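PDB 6YZG: surface-associated protein CshB from Streptococcus gordonii, which probably helps the bacterium adhere to host fibronectin as a cell-wall-anchored adhesin, of which this chain carries the second non-repetitive domain. Local coordinates for residues A[42-45]-A[46-49]; A[58-61]-A[62-65]; A[188-191]-A[192-196]; A[274-277]-A[278-282]. All coordinates share one frame; numbering follows the deposited sequence.

Interaction 1: A[42-45]-A[46-49]; sequences LKPF and NSTE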
# COMPACT_ATOMS: atom_id res chain seq x y z
N LEU A 42 15.36 -20.05 -14.95
CA LEU A 42 14.05 -19.43 -14.84
C LEU A 42 13.17 -20.41 -14.04
O LEU A 42 12.38 -21.23 -14.64
CB LEU A 42 13.46 -19.12 -16.23
CG LEU A 42 14.17 -18.00 -16.95
CD1 LEU A 42 14.01 -18.10 -18.46
CD2 LEU A 42 13.66 -16.66 -16.46
N LYS A 43 13.26 -20.31 -12.74
CA LYS A 43 12.58 -21.23 -11.83
C LYS A 43 12.21 -20.51 -10.57
O LYS A 43 12.88 -19.55 -10.12
CB LYS A 43 13.42 -22.46 -11.49
CG LYS A 43 13.69 -23.42 -12.64
CD LYS A 43 14.15 -24.83 -12.09
CE LYS A 43 14.08 -25.97 -13.08
NZ LYS A 43 12.76 -26.08 -13.76
N PRO A 44 11.08 -20.91 -9.94
CA PRO A 44 10.64 -20.26 -8.71
C PRO A 44 11.34 -20.78 -7.43
O PRO A 44 12.13 -21.69 -7.45
CB PRO A 44 9.16 -20.60 -8.67
CG PRO A 44 9.13 -22.01 -9.27
CD PRO A 44 10.10 -21.92 -10.44
N PHE A 45 11.12 -20.04 -6.36
CA PHE A 45 11.90 -20.23 -5.11
C PHE A 45 11.69 -21.65 -4.54
O PHE A 45 12.62 -22.19 -3.92
CB PHE A 45 11.53 -19.18 -4.08
CG PHE A 45 12.41 -19.11 -2.87
CD1 PHE A 45 13.72 -18.68 -2.94
CD2 PHE A 45 11.90 -19.51 -1.65
CE1 PHE A 45 14.46 -18.62 -1.78
CE2 PHE A 45 12.66 -19.47 -0.49
CZ PHE A 45 13.94 -19.01 -0.58
N ASN A 46 10.55 -22.25 -4.74
CA ASN A 46 10.23 -23.63 -4.25
C ASN A 46 11.06 -24.67 -4.99
O ASN A 46 11.00 -25.85 -4.59
CB ASN A 46 8.74 -23.89 -4.36
CG ASN A 46 8.15 -23.69 -5.73
OD1 ASN A 46 8.29 -22.61 -6.28
ND2 ASN A 46 7.43 -24.65 -6.32
N SER A 47 11.85 -24.31 -5.98
CA SER A 47 12.80 -25.20 -6.66
C SER A 47 14.21 -25.09 -6.13
O SER A 47 15.09 -25.83 -6.67
CB SER A 47 12.84 -24.96 -8.15
OG SER A 47 13.50 -23.75 -8.49
N THR A 48 14.47 -24.18 -5.21
CA THR A 48 15.87 -23.92 -4.78
C THR A 48 16.33 -24.81 -3.62
O THR A 48 15.54 -25.26 -2.88
CB THR A 48 16.07 -22.46 -4.36
OG1 THR A 48 15.30 -22.17 -3.20
CG2 THR A 48 15.70 -21.48 -5.45
N GLU A 49 17.64 -24.97 -3.51
CA GLU A 49 18.24 -25.71 -2.37
C GLU A 49 17.98 -24.93 -1.07
O GLU A 49 17.87 -25.53 -0.08
CB GLU A 49 19.74 -25.92 -2.57
CG GLU A 49 20.03 -26.82 -3.74
CD GLU A 49 20.04 -28.31 -3.50
OE1 GLU A 49 20.07 -28.73 -2.36
OE2 GLU A 49 20.09 -29.04 -4.51
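Thr48 and Ser47 both reach back to carbonyls three residues earlier, closing a short 3-10 turn that leads from strand 33-41 into helix 49-55. Thr48 OG1 sits over one face of the Phe45 ring, toward its rim, 3.8 Å from CD1. The same oxygen donates to Phe45 O at 2.8 Å in the carbonyl plane, while Thr48 N meets that carbonyl from above the plane. Ser47 repeats the pattern on Pro44 O: its OG lies in the carbonyl plane at 2.7 Å, its N well above it. With chi1 at 73°, Ser47 OG falls between its own backbone N and carbonyl carbon, turned back to that acceptor and to Lys43 CB. Thr48 is also the N-cap of the helix, since OG1 accepts from Tyr51 N. Tyr210 of the same chain and Tyr249 of the second subunit each meet the Phe45 ring edge-to-face, so the turn forms part of the dimer contact. Asn46 crosses the proline ring at an angle. Its OD1, hydrogen-bonded to Asn120 ND2, rests 3.2 Å from both Pro44 CB and Pro44 CG.

Interaction 2: A[58-61]-A[62-65]; sequences TATE and GTYD. Unlike the reference sequence in segment 62-65: Asp65 (reference Asn).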
# COMPACT_ATOMS: atom_id res chain seq x y z
N THR A 58 10.10 -31.44 7.84
CA THR A 58 8.77 -30.93 8.20
C THR A 58 7.71 -31.62 7.36
O THR A 58 8.01 -32.36 6.37
CB THR A 58 8.64 -29.41 8.00
OG1 THR A 58 8.51 -29.18 6.58
CG2 THR A 58 9.79 -28.60 8.56
N ALA A 59 6.46 -31.35 7.72
CA ALA A 59 5.25 -31.90 7.08
C ALA A 59 5.19 -31.50 5.60
O ALA A 59 4.53 -32.16 4.81
CB ALA A 59 4.03 -31.42 7.86
N THR A 60 5.88 -30.40 5.22
CA THR A 60 5.78 -29.82 3.87
C THR A 60 7.09 -30.10 3.12
O THR A 60 7.34 -29.52 2.04
CB THR A 60 5.47 -28.31 3.93
OG1 THR A 60 6.50 -27.69 4.70
CG2 THR A 60 4.06 -28.04 4.45
N GLU A 61 7.91 -31.05 3.57
CA GLU A 61 9.14 -31.39 2.87
C GLU A 61 8.84 -31.73 1.42
O GLU A 61 9.65 -31.41 0.53
CB GLU A 61 9.86 -32.50 3.64
CG GLU A 61 11.03 -33.08 2.92
CD GLU A 61 11.69 -34.21 3.71
OE1 GLU A 61 12.23 -33.95 4.80
OE2 GLU A 61 11.61 -35.37 3.28
N GLY A 62 7.70 -32.35 1.10
CA GLY A 62 7.36 -32.79 -0.25
C GLY A 62 7.08 -31.64 -1.22
O GLY A 62 6.96 -31.85 -2.42
N THR A 63 7.00 -30.41 -0.70
CA THR A 63 6.70 -29.23 -1.57
C THR A 63 7.98 -28.75 -2.27
O THR A 63 7.88 -27.93 -3.15
CB THR A 63 6.09 -28.06 -0.80
OG1 THR A 63 6.97 -27.64 0.24
CG2 THR A 63 4.75 -28.42 -0.16
N TYR A 64 9.15 -29.19 -1.83
CA TYR A 64 10.36 -28.90 -2.62
C TYR A 64 10.26 -29.56 -3.97
O TYR A 64 10.06 -30.82 -4.03
CB TYR A 64 11.62 -29.32 -1.88
CG TYR A 64 12.85 -29.37 -2.76
CD1 TYR A 64 13.36 -28.23 -3.37
CD2 TYR A 64 13.51 -30.56 -2.96
CE1 TYR A 64 14.49 -28.29 -4.16
CE2 TYR A 64 14.67 -30.62 -3.70
CZ TYR A 64 15.19 -29.47 -4.27
OH TYR A 64 16.30 -29.48 -5.07
N ASP A 65 10.36 -28.81 -5.05
CA ASP A 65 10.18 -29.38 -6.40
C ASP A 65 11.31 -28.83 -7.26
O ASP A 65 11.18 -27.71 -7.82
CB ASP A 65 8.82 -28.96 -6.96
CG ASP A 65 8.58 -29.53 -8.34
OD1 ASP A 65 9.48 -30.25 -8.83
OD2 ASP A 65 7.51 -29.21 -8.92
O HOH W 1 5.56 -33.46 2.63
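Glu61, Gly62 and Thr60 bury the most surface here, where a type I beta turn from Thr58 to Glu61 passes straight into a short 3-10 turn on the protein surface. Glu61 takes part through its carbonyl: Glu61 O accepts the N-H of Tyr64 in a long bond of 3.3 Å. Its side chain leaves the turn, with CG opposite the backbone N (chi1 171°), and OE1 bonds Gly57 N.

Gly62 is tied back by water 1, which accepts from Gly62 N and donates to Ala59 O, bridging two backbone groups that do not bond directly. Thr60 contributes chiefly its carbonyl. Thr63 grips Thr60 O twice, with N from well above the carbonyl plane (2.9 Å) and with OG1 within that plane. The hydroxyl can reach because chi1 of Thr63 is 58°, which sets OG1 between its own N and carbonyl carbon, turned back toward Thr60 O; OG1 is also bonded to Tyr51 OH of helix 49-55. Thr60 OG1 bonds Asp206 OD2, linking the turn to a loop far along the chain. At the start, Thr58 OG1 accepts from Thr60 N in an ST turn and is also bonded to Val55 O. Thr63 CG2 lies 4.2 Å from Thr60 CB, and Thr63 OG1 is 2.6 Å from Thr60 O.

Interaction 3: A[188-191]-A[192-196]; sequences DDED and VKRRG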
# COMPACT_ATOMS: atom_id res chain seq x y z
N ASP A 188 -0.52 -14.36 8.49
CA ASP A 188 -1.75 -15.04 8.98
C ASP A 188 -2.78 -13.96 9.31
O ASP A 188 -3.98 -14.21 8.94
CB ASP A 188 -1.43 -16.00 10.11
CG ASP A 188 -0.84 -17.31 9.63
OD1 ASP A 188 -1.11 -17.70 8.45
OD2 ASP A 188 -0.16 -17.94 10.42
N ASP A 189 -2.36 -12.82 9.89
CA ASP A 189 -3.30 -11.69 10.15
C ASP A 189 -3.86 -11.19 8.82
O ASP A 189 -5.07 -10.94 8.74
CB ASP A 189 -2.65 -10.56 10.93
CG ASP A 189 -2.37 -10.91 12.38
OD1 ASP A 189 -2.85 -12.00 12.85
OD2 ASP A 189 -1.62 -10.13 13.03
N GLU A 190 -3.04 -11.08 7.78
CA GLU A 190 -3.50 -10.60 6.46
C GLU A 190 -4.46 -11.63 5.88
O GLU A 190 -5.45 -11.21 5.22
CB GLU A 190 -2.32 -10.36 5.51
CG GLU A 190 -2.67 -9.60 4.27
CD GLU A 190 -3.05 -8.13 4.51
OE1 GLU A 190 -3.57 -7.54 3.58
OE2 GLU A 190 -2.80 -7.60 5.62
N ASP A 191 -4.23 -12.92 6.11
CA ASP A 191 -5.11 -14.01 5.59
C ASP A 191 -6.53 -13.85 6.18
O ASP A 191 -7.52 -13.84 5.37
CB ASP A 191 -4.49 -15.36 5.87
CG ASP A 191 -5.19 -16.51 5.16
OD1 ASP A 191 -5.50 -16.33 3.98
OD2 ASP A 191 -5.31 -17.64 5.77
N VAL A 192 -6.59 -13.61 7.48
CA VAL A 192 -7.89 -13.51 8.21
C VAL A 192 -8.55 -12.18 7.80
O VAL A 192 -9.76 -12.18 7.50
CB VAL A 192 -7.68 -13.59 9.72
CG1 VAL A 192 -8.92 -13.13 10.48
CG2 VAL A 192 -7.27 -14.97 10.20
N LYS A 193 -7.79 -11.10 7.75
CA LYS A 193 -8.29 -9.75 7.35
C LYS A 193 -8.99 -9.80 5.99
O LYS A 193 -10.14 -9.24 5.89
CB LYS A 193 -7.17 -8.71 7.33
CG LYS A 193 -7.55 -7.36 6.73
CD LYS A 193 -6.36 -6.45 6.57
CE LYS A 193 -6.71 -5.16 5.87
NZ LYS A 193 -7.57 -4.32 6.72
N ARG A 194 -8.38 -10.41 4.97
CA ARG A 194 -8.92 -10.53 3.60
C ARG A 194 -9.84 -11.76 3.47
O ARG A 194 -10.24 -11.99 2.35
CB ARG A 194 -7.80 -10.68 2.56
CG ARG A 194 -6.77 -9.57 2.62
CD ARG A 194 -6.04 -9.34 1.31
NE ARG A 194 -5.01 -8.32 1.52
CZ ARG A 194 -4.25 -7.76 0.59
NH1 ARG A 194 -4.37 -8.10 -0.68
NH2 ARG A 194 -3.37 -6.85 0.97
N ARG A 195 -10.01 -12.53 4.52
CA ARG A 195 -10.89 -13.72 4.40
C ARG A 195 -10.40 -14.67 3.29
O ARG A 195 -11.16 -15.15 2.51
CB ARG A 195 -12.37 -13.32 4.45
CG ARG A 195 -12.72 -12.43 5.64
CD ARG A 195 -14.19 -12.10 5.76
NE ARG A 195 -14.70 -11.37 4.61
CZ ARG A 195 -14.67 -10.05 4.45
NH1 ARG A 195 -15.15 -9.52 3.36
NH2 ARG A 195 -14.14 -9.26 5.36
N GLY A 196 -9.08 -14.84 3.24
CA GLY A 196 -8.41 -15.88 2.46
C GLY A 196 -7.58 -15.28 1.35
O GLY A 196 -8.15 -14.97 0.26
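Glu190 and Arg194, four residues apart, form a salt bridge along the last turn of helix 184-193, which ends in a Schellman motif. The glutamate sets out with CG beside its carbonyl carbon and bends at chi2 (68°), which swings its carboxylate along the helix toward the arginine. Arg194 runs extended from CG to NE and presents the side of its guanidinium, so that NE and NH2 both donate to the single oxygen Glu190 OE1, at 2.6 and 2.7 Å. The bonds are bent, the N-H to oxygen angle at NE being 141°. OE1 lies at the guanidinium edge and is met on its anti side, the carboxylate and guanidinium planes standing 68° apart. Arg194 CG also rests 3.3 Å from Glu190 O, the carbonyl that takes Arg194 N.

Lys193 lies alongside Glu190, its CD near OE2. Its amine leads away to a weak bond with Asn117 of the second subunit, and Arg195 NH1 bonds Ser118 OG of that subunit. The chain turns at Arg195, whose phi is positive, and Gly196 N then closes onto Asp191 O at 2.8 Å. At Gly196 the backbone takes angles at which a CB would collide with the preceding carbonyl oxygen. Asp191 directs its carboxylate past the helix end, where OD1 accepts from Leu197 N and lies 3.3 Å from Gly196 CA.

Interaction 4: A[274-277]-A[278-282]; sequences YGEA and FHTIS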
# COMPACT_ATOMS: atom_id res chain seq x y z
N TYR A 274 -18.52 32.16 11.63
CA TYR A 274 -18.62 32.50 10.19
C TYR A 274 -20.07 32.83 9.79
O TYR A 274 -20.29 33.33 8.65
CB TYR A 274 -18.02 31.33 9.41
CG TYR A 274 -16.56 31.50 9.14
CD1 TYR A 274 -15.63 31.72 10.15
CD2 TYR A 274 -16.12 31.47 7.82
CE1 TYR A 274 -14.28 31.86 9.86
CE2 TYR A 274 -14.79 31.70 7.51
CZ TYR A 274 -13.87 31.80 8.53
OH TYR A 274 -12.59 31.98 8.05
N GLY A 275 -21.03 32.60 10.70
CA GLY A 275 -22.45 32.98 10.54
C GLY A 275 -23.35 31.81 10.14
O GLY A 275 -22.90 30.93 9.32
N GLU A 276 -24.59 31.81 10.64
CA GLU A 276 -25.68 30.87 10.23
C GLU A 276 -25.91 30.96 8.71
O GLU A 276 -26.15 29.89 8.08
CB GLU A 276 -26.94 31.16 11.06
CG GLU A 276 -28.26 30.75 10.40
CD GLU A 276 -28.81 29.36 10.73
OE1 GLU A 276 -29.92 29.04 10.24
OE2 GLU A 276 -28.13 28.61 11.46
N ALA A 277 -25.85 32.16 8.12
CA ALA A 277 -26.06 32.38 6.67
C ALA A 277 -25.07 31.51 5.86
O ALA A 277 -25.49 30.79 4.91
CB ALA A 277 -25.88 33.85 6.36
N PHE A 278 -23.79 31.55 6.22
CA PHE A 278 -22.73 30.72 5.59
C PHE A 278 -22.97 29.23 5.92
O PHE A 278 -22.92 28.36 5.03
CB PHE A 278 -21.36 31.18 6.12
CG PHE A 278 -20.20 30.46 5.47
CD1 PHE A 278 -19.79 30.79 4.19
CD2 PHE A 278 -19.52 29.48 6.15
CE1 PHE A 278 -18.73 30.12 3.59
CE2 PHE A 278 -18.47 28.80 5.55
CZ PHE A 278 -18.09 29.11 4.27
N HIS A 279 -23.15 28.92 7.19
CA HIS A 279 -23.23 27.51 7.65
C HIS A 279 -24.39 26.75 7.01
O HIS A 279 -24.26 25.50 6.90
CB HIS A 279 -23.36 27.40 9.16
CG HIS A 279 -22.09 27.68 9.87
ND1 HIS A 279 -22.07 28.18 11.17
CD2 HIS A 279 -20.80 27.48 9.50
CE1 HIS A 279 -20.81 28.29 11.57
NE2 HIS A 279 -20.01 27.84 10.56
N THR A 280 -25.51 27.42 6.67
CA THR A 280 -26.74 26.72 6.20
C THR A 280 -26.80 26.59 4.67
O THR A 280 -27.78 26.02 4.20
CB THR A 280 -28.01 27.39 6.72
OG1 THR A 280 -27.91 28.77 6.40
CG2 THR A 280 -28.18 27.21 8.20
N ILE A 281 -25.83 27.11 3.91
CA ILE A 281 -25.80 26.92 2.43
C ILE A 281 -25.61 25.41 2.23
O ILE A 281 -24.92 24.78 3.03
CB ILE A 281 -24.69 27.78 1.80
CG1 ILE A 281 -24.90 29.26 2.14
CG2 ILE A 281 -24.64 27.54 0.29
CD1 ILE A 281 -23.81 30.19 1.68
N SER A 282 -26.25 24.79 1.24
CA SER A 282 -26.11 23.34 1.00
C SER A 282 -24.62 23.06 0.82
O SER A 282 -23.96 23.95 0.27
CB SER A 282 -26.89 22.91 -0.20
OG SER A 282 -26.61 23.77 -1.28
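Tyr274 opens the contact with Phe278, just ahead of the short helix 276-279. Tyr274 CB packs 4.0 Å from Phe278 CD2, and the two rings meet obliquely, their planes at 56°; Tyr274 CD2 lies over one face of the phenylalanine. Gly275 is the N-cap residue, with backbone angles suited to glycine. Its carbonyl oxygen accepts from His279 N at 2.9 Å, in the carbonyl plane, and the same oxygen lies over a face of the His279 imidazole, 3.4 Å from CG. That ring continues outward to bond Gly242 O through NE2.

Glu276 O takes two donors from Thr280, the N and OG1, which approach from opposite faces of the carbonyl plane. Thr280 OG1 lies 2.7 Å from Glu276 O. The Glu276 chain bends at chi2 (93°), bringing its carboxylate over the threonine methyl, with OE1 3.2 Å from Thr280 CG2. Ala277 ends the segment, and Ala277 O lies 3.2 Å from Ile281 CG1.

Asn159 of the second subunit packs on Phe278 and His279, and Thr161 of that subunit on Tyr274. The small helix is thus held by its own backbone bonds, with threonine supplying a second donor at its C-terminal end and aromatic side chains meeting the neighbouring subunit.

In the fold
From the N terminus, interaction 1 closes the turn between strand 33-41 and helix 49-55, and interaction 2 closes the next turn beyond that helix, before strand 71-72. These two touch: Asn46 O probably accepts from Asp65 N, while Tyr64 CE1 packs on Thr48 O, bringing the loops on either side of the helix together. Interaction 3, at the end of helix 184-193, lies about 12 Å from interaction 2 by nearest atoms. Interaction 4 spans the short helix 276-279, its centre about 65 Å from that of interaction 1, on the opposite side of the chain's centre. All four follow in series, none nesting or crossing; interactions 1, 3 and 4 touch the second subunit.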